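Local coordinates for alpha-2,3-sialyltransferase (Campylobacter jejuni, PDB 2P2V), which probably transfers sialic acid from CMP-sialic acid to acceptor sugars in an alpha-2,3 linkage, and is represented here by its N-terminal part, which holds the sugar-nucleotide pocket, at residues F67-V72 and F95-N100; N107-Q112 and S271-Q276; E125-L130 and M154-I159. One frame throughout, in Å; residues are numbered along the deposited sequence.

In the fold
Contact 1 lies nearest the bound CSF, the sugar-nucleotide analogue, and holds two residues of its pocket, Asn69 and Val72; contacts 2 and 3 meet it from opposite faces of the sheet, through Cys96 and Phe67. Contact 2, centred about 14 Å from the centre of contact 1, joins helix 107-116 to helix 268-283, the last of this chain, and packs Phe109 CZ on Cys96 SG at 3.7 Å. Contact 3, centred about 13 Å from that of contact 1, places Ile157 CG1 3.7 Å from Phe67 CE2. Contacts 2 and 3 do not touch, their nearest atoms being about 7 Å apart. The side chains of Phe109 and Ile157 each lie about 12 Å from CSF.

Contact 1: F67-V72 and F95-N100; sequences FFNPGV and FCSTFN. With CSF (cytidine-5'-monophosphate-3-fluoro-N-acetyl-neuraminic acid), chain O; EDO (1,2-ethanediol), chain D.
Phe68 and Phe95 join two neighbouring parallel strands, 62-68 and 90-96, which helix 73-85 links into a beta-alpha-beta unit. Phe68 N donates to Phe95 O at 2.9 Å, and Ser97 N returns a bond to Phe68 O at 2.8 Å. On one sheet face Phe67 and Phe95 point the same way with planes only 4° apart, yet slid so far that the rings barely overlap; Phe67 CE2 meets Phe95 CD1 at 3.5 Å. Helix 150-161 packs on Phe67 from that face. On the other face lie Phe68 and Cys96, and beyond the strand end Pro70 CG rests against Cys96 SG at 3.8 Å. The SG reaches the proline because chi1 of -173° turns it away from its own backbone N.

Past the strand ends, Asn69 serves the ligand pocket. One water bridges its OD1 to Ser97 OG, donating to the former and accepting from the latter; an ethanediol, probably a crystallisation additive, also donates to OD1. The water and the ligand together fix which way the amide faces: Asn69 ND2 bonds CSF O7A weakly and CSF OAA, a carboxylate oxygen, at 3.1 Å and 168°.

Contact 2: N107-Q112 and S271-Q276; sequences NDFLHQ and SFYKNQ. With EDO (1,2-ethanediol), chain F.
The rings of Phe109 and Tyr273 meet through an edge and a hydroxyl: Tyr273 OH lies near the plane of the Phe109 ring, 3.2 Å from Phe109 CE1. Over one face of the Tyr273 ring sits an ethanediol, probably from the crystallisation liquor, with its O2 3.7 Å above the plane and over the ring centre. Gln112 OE1 lies at the edge of the Phe272 ring, near its plane and 4.2 Å from Phe272 CE1, a loose contact.

Among the flat polar groups, the amides of Gln112 and Gln276 have planes 12° apart although their chains cross at about a right angle. Gln112 NE2 is modelled as donating to Gln276 OE1, but an overly close ethanediol carbon makes the place of that nitrogen doubtful. The carboxylate of Asp108 lies almost parallel to the Gln276 amide, the planes 5° apart, with Asp108 OD2 no nearer than 3.9 Å to Gln276 OE1. Gln112 runs extended beyond CG, whereas Gln276 bends at chi2, its OE1 ending beside the Gln112 amide.

These side chains lie between helices 107-116 and 268-283, whose short segments have N-to-C directions 144° apart, roughly antiparallel, with axes 11.2 Å apart at closest approach. Phe116 meets the Tyr273 ring edge-to-face, and Pro102 of a third subunit packs on Gln112 and Phe272. With 198 Å² buried and a single, doubtful hydrogen bond between the segments, the junction is sparse, and the Tyr273 hydroxyl at the Phe109 edge is its firmer contact.

Contact 3: E125-L130 and M154-I159; sequences EVIENL and MCAIAI
Val126, Ile127 and Leu130 pack against Ala156, Ile157 and Ile159 mainly through apolar side chains; no hydrogen bond crosses between the segments, which bury 275 Å² between them. The closest aliphatic approach brings the CG2 branch of Ile127 to 3.5 Å from Ile157 CD1. That same methyl also meets Ala156 CB at 3.9 Å, so it spans two successive residues of helix 150-161. Ile157 CD1 in turn reaches Val126 CB at 3.8 Å, the two side chains crossing at about a right angle. With chi1 of -73° and chi2 of -80°, the bent Ile157 chain turns this methyl back towards helix 124-127.

Both branches of Leu130 also take part: Leu130 CD2 touches Ile159 CG2 at 4.1 Å, while Leu130 CD1 lies over backbone as well as side chain, 3.3 Å from Ala156 O and 4.1 Å from Ala156 CB.

Within 125-130, Leu130 N bonds Ile127 O at 3.0 Å, closing a type I beta turn; Leu130 and Val126 both point toward helix 150-161. Leu130 also occupies the N-cap position of helix 131-144.

The contact therefore lies among several helices. Tyr134 and Ile137 of helix 131-144 pack on Ile127, and Tyr221 of helix 207-221 touches both Leu130 and Ile159. From the far side of helix 150-161, Ala158 packs on Ile22 and Ile24 of sheet strand 21-25.

Contact 1: F67-V72 and F95-N100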
loop_
_atom_site.group_PDB
_atom_site.type_symbol
_atom_site.label_atom_id
_atom_site.label_comp_id
_atom_site.label_asym_id
_atom_site.label_seq_id
_atom_site.Cartn_x
_atom_site.Cartn_y
_atom_site.Cartn_z
ATOM N N PHE A 67 3.462 7.224 -27.021
ATOM C CA PHE A 67 3.730 6.029 -26.216
ATOM C C PHE A 67 5.208 5.785 -26.268
ATOM O O PHE A 67 5.774 5.716 -27.358
ATOM C CB PHE A 67 3.043 4.788 -26.788
ATOM C CG PHE A 67 1.542 4.846 -26.688
ATOM C CD1 PHE A 67 0.837 5.656 -27.573
ATOM C CD2 PHE A 67 0.875 4.155 -25.691
ATOM C CE1 PHE A 67 -0.581 5.748 -27.423
ATOM C CE2 PHE A 67 -0.518 4.262 -25.541
ATOM C CZ PHE A 67 -1.202 5.049 -26.403
ATOM N N PHE A 68 5.796 5.594 -25.099
ATOM C CA PHE A 68 7.286 5.398 -25.003
ATOM C C PHE A 68 7.615 4.225 -24.089
ATOM O O PHE A 68 6.913 3.934 -23.091
ATOM C CB PHE A 68 7.935 6.664 -24.381
ATOM C CG PHE A 68 7.734 7.948 -25.172
ATOM C CD1 PHE A 68 8.113 8.067 -26.534
ATOM C CD2 PHE A 68 7.153 9.041 -24.557
ATOM C CE1 PHE A 68 7.886 9.255 -27.239
ATOM C CE2 PHE A 68 6.989 10.241 -25.241
ATOM C CZ PHE A 68 7.377 10.339 -26.608
ATOM N N ASN A 69 8.747 3.570 -24.375
ATOM C CA ASN A 69 9.186 2.419 -23.622
ATOM C C ASN A 69 9.925 2.846 -22.334
ATOM O O ASN A 69 10.537 3.933 -22.262
ATOM C CB ASN A 69 10.141 1.547 -24.508
ATOM C CG ASN A 69 9.376 0.816 -25.671
ATOM O OD1 ASN A 69 8.147 0.605 -25.614
ATOM N ND2 ASN A 69 10.095 0.479 -26.715
ATOM N N PRO A 70 9.833 2.024 -21.304
ATOM C CA PRO A 70 10.309 2.421 -19.997
ATOM C C PRO A 70 11.800 2.711 -20.032
ATOM O O PRO A 70 12.245 3.550 -19.300
ATOM C CB PRO A 70 10.102 1.177 -19.161
ATOM C CG PRO A 70 8.934 0.485 -19.808
ATOM C CD PRO A 70 9.150 0.710 -21.271
ATOM N N GLY A 71 12.530 1.975 -20.854
ATOM C CA GLY A 71 14.036 2.031 -20.821
ATOM C C GLY A 71 14.628 3.361 -21.289
ATOM O O GLY A 71 15.770 3.692 -20.949
ATOM N N VAL A 72 13.854 4.126 -22.057
ATOM C CA VAL A 72 14.235 5.449 -22.530
ATOM C C VAL A 72 13.181 6.452 -22.144
ATOM O O VAL A 72 13.175 7.549 -22.653
ATOM C CB VAL A 72 14.402 5.487 -24.086
ATOM C CG1 VAL A 72 15.645 4.630 -24.490
ATOM C CG2 VAL A 72 13.159 4.891 -24.772
ATOM N N PHE A 95 1.983 8.210 -22.545
ATOM C CA PHE A 95 1.978 6.908 -21.870
ATOM C C PHE A 95 3.371 6.268 -21.856
ATOM O O PHE A 95 4.114 6.416 -22.824
ATOM C CB PHE A 95 1.150 5.879 -22.602
ATOM C CG PHE A 95 -0.354 6.142 -22.510
ATOM C CD1 PHE A 95 -0.919 7.028 -23.376
ATOM C CD2 PHE A 95 -1.133 5.488 -21.578
ATOM C CE1 PHE A 95 -2.324 7.304 -23.315
ATOM C CE2 PHE A 95 -2.522 5.744 -21.493
ATOM C CZ PHE A 95 -3.087 6.647 -22.399
ATOM N N CYS A 96 3.620 5.496 -20.809
ATOM C CA CYS A 96 4.743 4.560 -20.784
ATOM C C CYS A 96 4.190 3.178 -21.070
ATOM O O CYS A 96 3.296 2.697 -20.342
ATOM C CB CYS A 96 5.399 4.629 -19.406
ATOM S SG CYS A 96 6.901 3.630 -19.440
ATOM N N SER A 97 4.587 2.592 -22.191
ATOM C CA SER A 97 4.146 1.262 -22.627
ATOM C C SER A 97 4.678 0.147 -21.710
ATOM O O SER A 97 5.859 -0.293 -21.803
ATOM C CB SER A 97 4.589 1.029 -24.054
ATOM O OG SER A 97 4.239 2.099 -24.917
ATOM N N THR A 98 3.821 -0.297 -20.790
ATOM C CA THR A 98 4.225 -1.134 -19.685
ATOM C C THR A 98 3.340 -2.368 -19.561
ATOM O O THR A 98 2.178 -2.337 -19.963
ATOM C CB THR A 98 4.143 -0.324 -18.332
ATOM O OG1 THR A 98 2.948 0.497 -18.302
ATOM C CG2 THR A 98 5.417 0.589 -18.143
ATOM N N PHE A 99 3.844 -3.415 -18.934
ATOM C CA PHE A 99 3.095 -4.648 -18.741
ATOM C C PHE A 99 2.903 -4.987 -17.269
ATOM O O PHE A 99 2.178 -5.917 -16.985
ATOM C CB PHE A 99 3.813 -5.833 -19.446
ATOM C CG PHE A 99 3.912 -5.664 -20.941
ATOM C CD1 PHE A 99 5.099 -5.215 -21.521
ATOM C CD2 PHE A 99 2.775 -5.841 -21.760
ATOM C CE1 PHE A 99 5.207 -4.989 -22.892
ATOM C CE2 PHE A 99 2.869 -5.649 -23.152
ATOM C CZ PHE A 99 4.111 -5.207 -23.717
ATOM N N ASN A 100 3.639 -4.325 -16.334
ATOM C CA ASN A 100 3.667 -4.654 -14.923
ATOM C C ASN A 100 4.146 -6.120 -14.718
ATOM O O ASN A 100 3.449 -6.992 -14.160
ATOM C CB ASN A 100 2.281 -4.451 -14.252
ATOM C CG ASN A 100 2.318 -4.505 -12.750
ATOM O OD1 ASN A 100 3.374 -4.391 -12.133
ATOM N ND2 ASN A 100 1.099 -4.670 -12.109
HETATM C C5A CSF O . 12.836 -1.735 -30.536
HETATM C C4A CSF O . 11.963 -2.519 -31.508
HETATM C C2A CSF O . 9.935 -1.087 -30.869
HETATM O O6A CSF O . 10.867 -0.327 -30.069
HETATM C C6A CSF O . 12.271 -0.306 -30.437
HETATM C C3A CSF O . 10.486 -2.496 -31.085
HETATM O O4A CSF O . 12.379 -3.877 -31.508
HETATM N N5A CSF O . 14.192 -1.701 -31.125
HETATM C C7A CSF O . 12.994 0.526 -29.384
HETATM C C8A CSF O . 12.387 1.921 -29.286
HETATM C C9A CSF O . 13.032 2.750 -28.156
HETATM O O9A CSF O . 12.536 4.109 -28.139
HETATM O O8A CSF O . 12.494 2.568 -30.594
HETATM O O7A CSF O . 12.954 -0.181 -28.131
HETATM C C1A CSF O . 8.636 -1.278 -30.099
HETATM O OBA CSF O . 7.830 -2.135 -30.558
HETATM O OAA CSF O . 8.434 -0.581 -29.067
HETATM O O1A CSF O . 9.528 -0.486 -32.121
HETATM O O2A CSF O . 11.163 0.001 -33.912
HETATM N N1 CSF O . 7.403 -0.910 -37.078
HETATM C C2 CSF O . 7.214 -1.973 -38.013
HETATM N N3 CSF O . 8.138 -2.212 -38.990
HETATM C C4 CSF O . 9.230 -1.420 -39.087
HETATM C C5 CSF O . 9.432 -0.370 -38.183
HETATM C C6 CSF O . 8.497 -0.128 -37.180
HETATM C "C3'" CSF O . 6.864 -0.934 -33.735
HETATM C "C2'" CSF O . 6.315 -1.694 -34.927
HETATM C "C1'" CSF O . 6.383 -0.648 -36.039
HETATM O "O4'" CSF O . 6.574 0.656 -35.448
HETATM C "C4'" CSF O . 6.613 0.541 -34.025
HETATM P PA CSF O . 10.196 0.712 -32.997
HETATM O "O5'" CSF O . 8.964 1.205 -33.937
HETATM C "C5'" CSF O . 7.662 1.475 -33.423
HETATM O "O3'" CSF O . 6.162 -1.285 -32.548
HETATM O "O2'" CSF O . 4.937 -2.086 -34.678
HETATM N N4 CSF O . 10.163 -1.636 -40.065
HETATM O O2 CSF O . 6.199 -2.715 -37.900
HETATM O O3A CSF O . 10.587 1.914 -32.187
HETATM C C10 CSF O . 15.236 -1.703 -30.277
HETATM O O10 CSF O . 15.116 -1.713 -29.043
HETATM C C11 CSF O . 16.597 -1.674 -30.934
HETATM F F3A CSF O . 10.329 -3.175 -29.897
HETATM C C1 EDO D . 6.001 -1.732 -25.887
HETATM O O1 EDO D . 7.163 -2.098 -25.113
HETATM C C2 EDO D . 5.463 -2.989 -26.545
HETATM O O2 EDO D . 6.485 -3.999 -26.545
HETATM O O HOH W 1 6.210 2.350 -26.801
#

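Contact 2: N107-Q112 and S271-Q276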
loop_
_atom_site.group_PDB
_atom_site.type_symbol
_atom_site.label_atom_id
_atom_site.label_comp_id
_atom_site.label_asym_id
_atom_site.label_seq_id
_atom_site.Cartn_x
_atom_site.Cartn_y
_atom_site.Cartn_z
ATOM N N ASN A 107 10.706 -2.869 -9.957
ATOM C CA ASN A 107 9.830 -2.375 -8.873
ATOM C C ASN A 107 9.998 -0.901 -8.642
ATOM O O ASN A 107 9.010 -0.164 -8.515
ATOM C CB ASN A 107 10.120 -3.113 -7.559
ATOM C CG ASN A 107 9.739 -4.564 -7.606
ATOM O OD1 ASN A 107 9.124 -5.066 -8.571
ATOM N ND2 ASN A 107 10.068 -5.266 -6.527
ATOM N N ASP A 108 11.258 -0.437 -8.602
ATOM C CA ASP A 108 11.491 0.979 -8.360
ATOM C C ASP A 108 10.995 1.853 -9.495
ATOM O O ASP A 108 10.505 2.909 -9.236
ATOM C CB ASP A 108 12.968 1.306 -8.143
ATOM C CG ASP A 108 13.459 0.994 -6.687
ATOM O OD1 ASP A 108 12.637 0.861 -5.744
ATOM O OD2 ASP A 108 14.704 0.910 -6.505
ATOM N N PHE A 109 11.182 1.427 -10.740
ATOM C CA PHE A 109 10.685 2.196 -11.892
ATOM C C PHE A 109 9.185 2.401 -11.716
ATOM O O PHE A 109 8.695 3.535 -11.835
ATOM C CB PHE A 109 10.911 1.458 -13.205
ATOM C CG PHE A 109 10.364 2.201 -14.408
ATOM C CD1 PHE A 109 11.098 3.214 -15.023
ATOM C CD2 PHE A 109 9.099 1.905 -14.914
ATOM C CE1 PHE A 109 10.558 3.956 -16.117
ATOM C CE2 PHE A 109 8.540 2.629 -15.997
ATOM C CZ PHE A 109 9.254 3.640 -16.617
ATOM N N LEU A 110 8.468 1.319 -11.457
ATOM C CA LEU A 110 6.965 1.464 -11.396
ATOM C C LEU A 110 6.518 2.258 -10.194
ATOM O O LEU A 110 5.584 3.080 -10.287
ATOM C CB LEU A 110 6.265 0.104 -11.439
ATOM C CG LEU A 110 6.420 -0.670 -12.770
ATOM C CD1 LEU A 110 5.797 -2.046 -12.679
ATOM C CD2 LEU A 110 5.816 0.104 -13.967
ATOM N N HIS A 111 7.177 2.021 -9.062
ATOM C CA HIS A 111 6.893 2.681 -7.770
ATOM C C HIS A 111 7.070 4.190 -7.820
ATOM O O HIS A 111 6.280 4.961 -7.248
ATOM C CB HIS A 111 7.786 2.101 -6.653
ATOM C CG HIS A 111 7.631 2.782 -5.323
ATOM N ND1 HIS A 111 8.569 3.667 -4.817
ATOM C CD2 HIS A 111 6.661 2.688 -4.383
ATOM C CE1 HIS A 111 8.173 4.093 -3.630
ATOM N NE2 HIS A 111 7.013 3.521 -3.351
ATOM N N GLN A 112 8.122 4.630 -8.513
ATOM C CA GLN A 112 8.511 6.040 -8.561
ATOM C C GLN A 112 8.031 6.703 -9.817
ATOM O O GLN A 112 8.227 7.868 -9.963
ATOM C CB GLN A 112 10.045 6.174 -8.557
ATOM C CG GLN A 112 10.567 5.584 -7.297
ATOM C CD GLN A 112 12.070 5.726 -7.181
ATOM O OE1 GLN A 112 12.596 5.822 -6.073
ATOM N NE2 GLN A 112 12.771 5.722 -8.326
ATOM N N SER A 271 20.719 12.221 -12.234
ATOM C CA SER A 271 21.736 11.232 -11.793
ATOM C C SER A 271 21.163 10.172 -10.864
ATOM O O SER A 271 21.508 9.020 -10.980
ATOM C CB SER A 271 23.055 11.876 -11.234
ATOM O OG SER A 271 22.723 12.953 -10.419
ATOM N N PHE A 272 20.308 10.584 -9.925
ATOM C CA PHE A 272 19.631 9.703 -9.026
ATOM C C PHE A 272 18.873 8.653 -9.845
ATOM O O PHE A 272 18.963 7.440 -9.600
ATOM C CB PHE A 272 18.627 10.502 -8.140
ATOM C CG PHE A 272 17.866 9.606 -7.190
ATOM C CD1 PHE A 272 16.752 8.895 -7.658
ATOM C CD2 PHE A 272 18.302 9.424 -5.872
ATOM C CE1 PHE A 272 16.083 8.009 -6.842
ATOM C CE2 PHE A 272 17.595 8.581 -5.019
ATOM C CZ PHE A 272 16.493 7.846 -5.521
ATOM N N TYR A 273 18.089 9.156 -10.797
ATOM C CA TYR A 273 17.249 8.292 -11.663
ATOM C C TYR A 273 18.041 7.262 -12.461
ATOM O O TYR A 273 17.732 6.052 -12.419
ATOM C CB TYR A 273 16.456 9.197 -12.585
ATOM C CG TYR A 273 15.449 8.432 -13.423
ATOM C CD1 TYR A 273 14.091 8.452 -13.086
ATOM C CD2 TYR A 273 15.854 7.690 -14.537
ATOM C CE1 TYR A 273 13.157 7.718 -13.863
ATOM C CE2 TYR A 273 14.938 6.994 -15.324
ATOM C CZ TYR A 273 13.608 7.002 -14.965
ATOM O OH TYR A 273 12.662 6.313 -15.726
ATOM N N LYS A 274 19.145 7.721 -13.090
ATOM C CA LYS A 274 19.948 6.862 -13.941
ATOM C C LYS A 274 20.736 5.874 -13.116
ATOM O O LYS A 274 21.048 4.762 -13.579
ATOM C CB LYS A 274 20.928 7.704 -14.753
ATOM C CG LYS A 274 20.348 8.357 -15.947
ATOM C CD LYS A 274 21.371 9.216 -16.653
ATOM C CE LYS A 274 20.828 9.694 -17.984
ATOM N NZ LYS A 274 21.891 10.405 -18.747
ATOM N N ASN A 275 21.138 6.269 -11.918
ATOM C CA ASN A 275 21.847 5.380 -10.967
ATOM C C ASN A 275 20.992 4.178 -10.611
ATOM O O ASN A 275 21.434 3.027 -10.622
ATOM C CB ASN A 275 22.201 6.129 -9.672
ATOM C CG ASN A 275 22.892 5.237 -8.629
ATOM O OD1 ASN A 275 24.049 4.879 -8.789
ATOM N ND2 ASN A 275 22.182 4.897 -7.547
ATOM N N GLN A 276 19.729 4.481 -10.276
ATOM C CA GLN A 276 18.774 3.460 -9.901
ATOM C C GLN A 276 18.451 2.575 -11.076
ATOM O O GLN A 276 18.467 1.352 -10.936
ATOM C CB GLN A 276 17.516 4.098 -9.363
ATOM C CG GLN A 276 17.715 4.679 -8.016
ATOM C CD GLN A 276 16.489 4.509 -7.166
ATOM O OE1 GLN A 276 15.369 4.562 -7.675
ATOM N NE2 GLN A 276 16.684 4.318 -5.862
HETATM C C1 EDO F . 13.804 5.551 -10.797
HETATM O O1 EDO F . 12.381 5.659 -10.876
HETATM C C2 EDO F . 14.243 4.172 -11.250
HETATM O O2 EDO F . 14.831 4.363 -12.538
#

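Contact 3: E125-L130 and M154-I159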
loop_
_atom_site.group_PDB
_atom_site.type_symbol
_atom_site.label_atom_id
_atom_site.label_comp_id
_atom_site.label_asym_id
_atom_site.label_seq_id
_atom_site.Cartn_x
_atom_site.Cartn_y
_atom_site.Cartn_z
ATOM N N GLU A 125 -2.040 0.147 -16.620
ATOM C CA GLU A 125 -3.214 0.469 -15.798
ATOM C C GLU A 125 -4.455 0.512 -16.704
ATOM O O GLU A 125 -5.619 0.420 -16.202
ATOM C CB GLU A 125 -3.028 1.801 -15.080
ATOM C CG GLU A 125 -1.997 1.655 -13.939
ATOM C CD GLU A 125 -1.717 2.927 -13.144
ATOM O OE1 GLU A 125 -1.873 4.027 -13.644
ATOM O OE2 GLU A 125 -1.313 2.781 -11.974
ATOM N N VAL A 126 -4.217 0.663 -17.990
ATOM C CA VAL A 126 -5.328 0.791 -19.014
ATOM C C VAL A 126 -5.521 -0.570 -19.630
ATOM O O VAL A 126 -6.613 -1.093 -19.633
ATOM C CB VAL A 126 -5.034 1.892 -20.084
ATOM C CG1 VAL A 126 -6.031 1.809 -21.317
ATOM C CG2 VAL A 126 -5.038 3.269 -19.488
ATOM N N ILE A 127 -4.448 -1.237 -20.097
ATOM C CA ILE A 127 -4.682 -2.516 -20.748
ATOM C C ILE A 127 -5.047 -3.657 -19.780
ATOM O O ILE A 127 -5.523 -4.688 -20.225
ATOM C CB ILE A 127 -3.512 -2.983 -21.675
ATOM C CG1 ILE A 127 -2.234 -3.028 -20.855
ATOM C CG2 ILE A 127 -3.384 -2.004 -22.836
ATOM C CD1 ILE A 127 -1.189 -3.935 -21.490
ATOM N N GLU A 128 -4.859 -3.475 -18.483
ATOM C CA GLU A 128 -5.156 -4.565 -17.568
ATOM C C GLU A 128 -6.687 -4.820 -17.555
ATOM O O GLU A 128 -7.146 -5.857 -17.092
ATOM C CB GLU A 128 -4.654 -4.308 -16.150
ATOM C CG GLU A 128 -5.230 -3.079 -15.455
ATOM C CD GLU A 128 -4.622 -2.797 -14.091
ATOM O OE1 GLU A 128 -3.648 -3.485 -13.663
ATOM O OE2 GLU A 128 -5.086 -1.830 -13.445
ATOM N N ASN A 129 -7.411 -3.820 -18.024
ATOM C CA ASN A 129 -8.873 -3.910 -18.062
ATOM C C ASN A 129 -9.386 -4.792 -19.183
ATOM O O ASN A 129 -10.607 -5.187 -19.178
ATOM C CB ASN A 129 -9.469 -2.530 -18.162
ATOM C CG ASN A 129 -9.191 -1.699 -16.917
ATOM O OD1 ASN A 129 -9.391 -2.159 -15.789
ATOM N ND2 ASN A 129 -8.647 -0.497 -17.119
ATOM N N LEU A 130 -8.528 -5.091 -20.150
ATOM C CA LEU A 130 -8.827 -6.055 -21.207
ATOM C C LEU A 130 -8.470 -7.445 -20.666
ATOM O O LEU A 130 -7.435 -8.042 -21.000
ATOM C CB LEU A 130 -8.127 -5.711 -22.539
ATOM C CG LEU A 130 -8.277 -4.314 -23.133
ATOM C CD1 LEU A 130 -7.427 -4.194 -24.360
ATOM C CD2 LEU A 130 -9.752 -4.132 -23.511
ATOM N N MET A 154 -0.447 -0.140 -28.702
ATOM C CA MET A 154 -1.262 1.047 -28.905
ATOM C C MET A 154 -2.693 0.663 -29.312
ATOM O O MET A 154 -3.665 1.359 -28.904
ATOM C CB MET A 154 -0.661 1.965 -29.980
ATOM C CG MET A 154 0.610 2.729 -29.467
ATOM S SD MET A 154 1.119 3.997 -30.634
ATOM C CE MET A 154 1.741 2.948 -31.891
ATOM N N CYS A 155 -2.819 -0.395 -30.103
ATOM C CA CYS A 155 -4.206 -0.900 -30.461
ATOM C C CYS A 155 -4.988 -1.346 -29.221
ATOM O O CYS A 155 -6.172 -1.016 -29.053
ATOM C CB CYS A 155 -4.113 -2.070 -31.446
ATOM S SG CYS A 155 -3.584 -1.571 -33.090
ATOM N N ALA A 156 -4.326 -2.104 -28.352
ATOM C CA ALA A 156 -4.912 -2.572 -27.101
ATOM C C ALA A 156 -5.320 -1.376 -26.258
ATOM O O ALA A 156 -6.434 -1.312 -25.705
ATOM C CB ALA A 156 -3.874 -3.578 -26.329
ATOM N N ILE A 157 -4.438 -0.361 -26.162
ATOM C CA ILE A 157 -4.760 0.806 -25.376
ATOM C C ILE A 157 -6.008 1.505 -25.955
ATOM O O ILE A 157 -6.943 1.868 -25.201
ATOM C CB ILE A 157 -3.570 1.834 -25.363
ATOM C CG1 ILE A 157 -2.446 1.275 -24.481
ATOM C CG2 ILE A 157 -4.042 3.170 -24.797
ATOM C CD1 ILE A 157 -2.634 1.459 -22.984
ATOM N N ALA A 158 -6.001 1.670 -27.266
ATOM C CA ALA A 158 -7.147 2.328 -27.980
ATOM C C ALA A 158 -8.462 1.594 -27.675
ATOM O O ALA A 158 -9.474 2.237 -27.315
ATOM C CB ALA A 158 -6.884 2.406 -29.469
ATOM N N ILE A 159 -8.423 0.267 -27.752
ATOM C CA ILE A 159 -9.608 -0.594 -27.504
ATOM C C ILE A 159 -10.048 -0.478 -26.069
ATOM O O ILE A 159 -11.262 -0.266 -25.778
ATOM C CB ILE A 159 -9.323 -2.039 -27.930
ATOM C CG1 ILE A 159 -9.130 -2.072 -29.441
ATOM C CG2 ILE A 159 -10.389 -3.018 -27.441
ATOM C CD1 ILE A 159 -8.584 -3.325 -29.960
#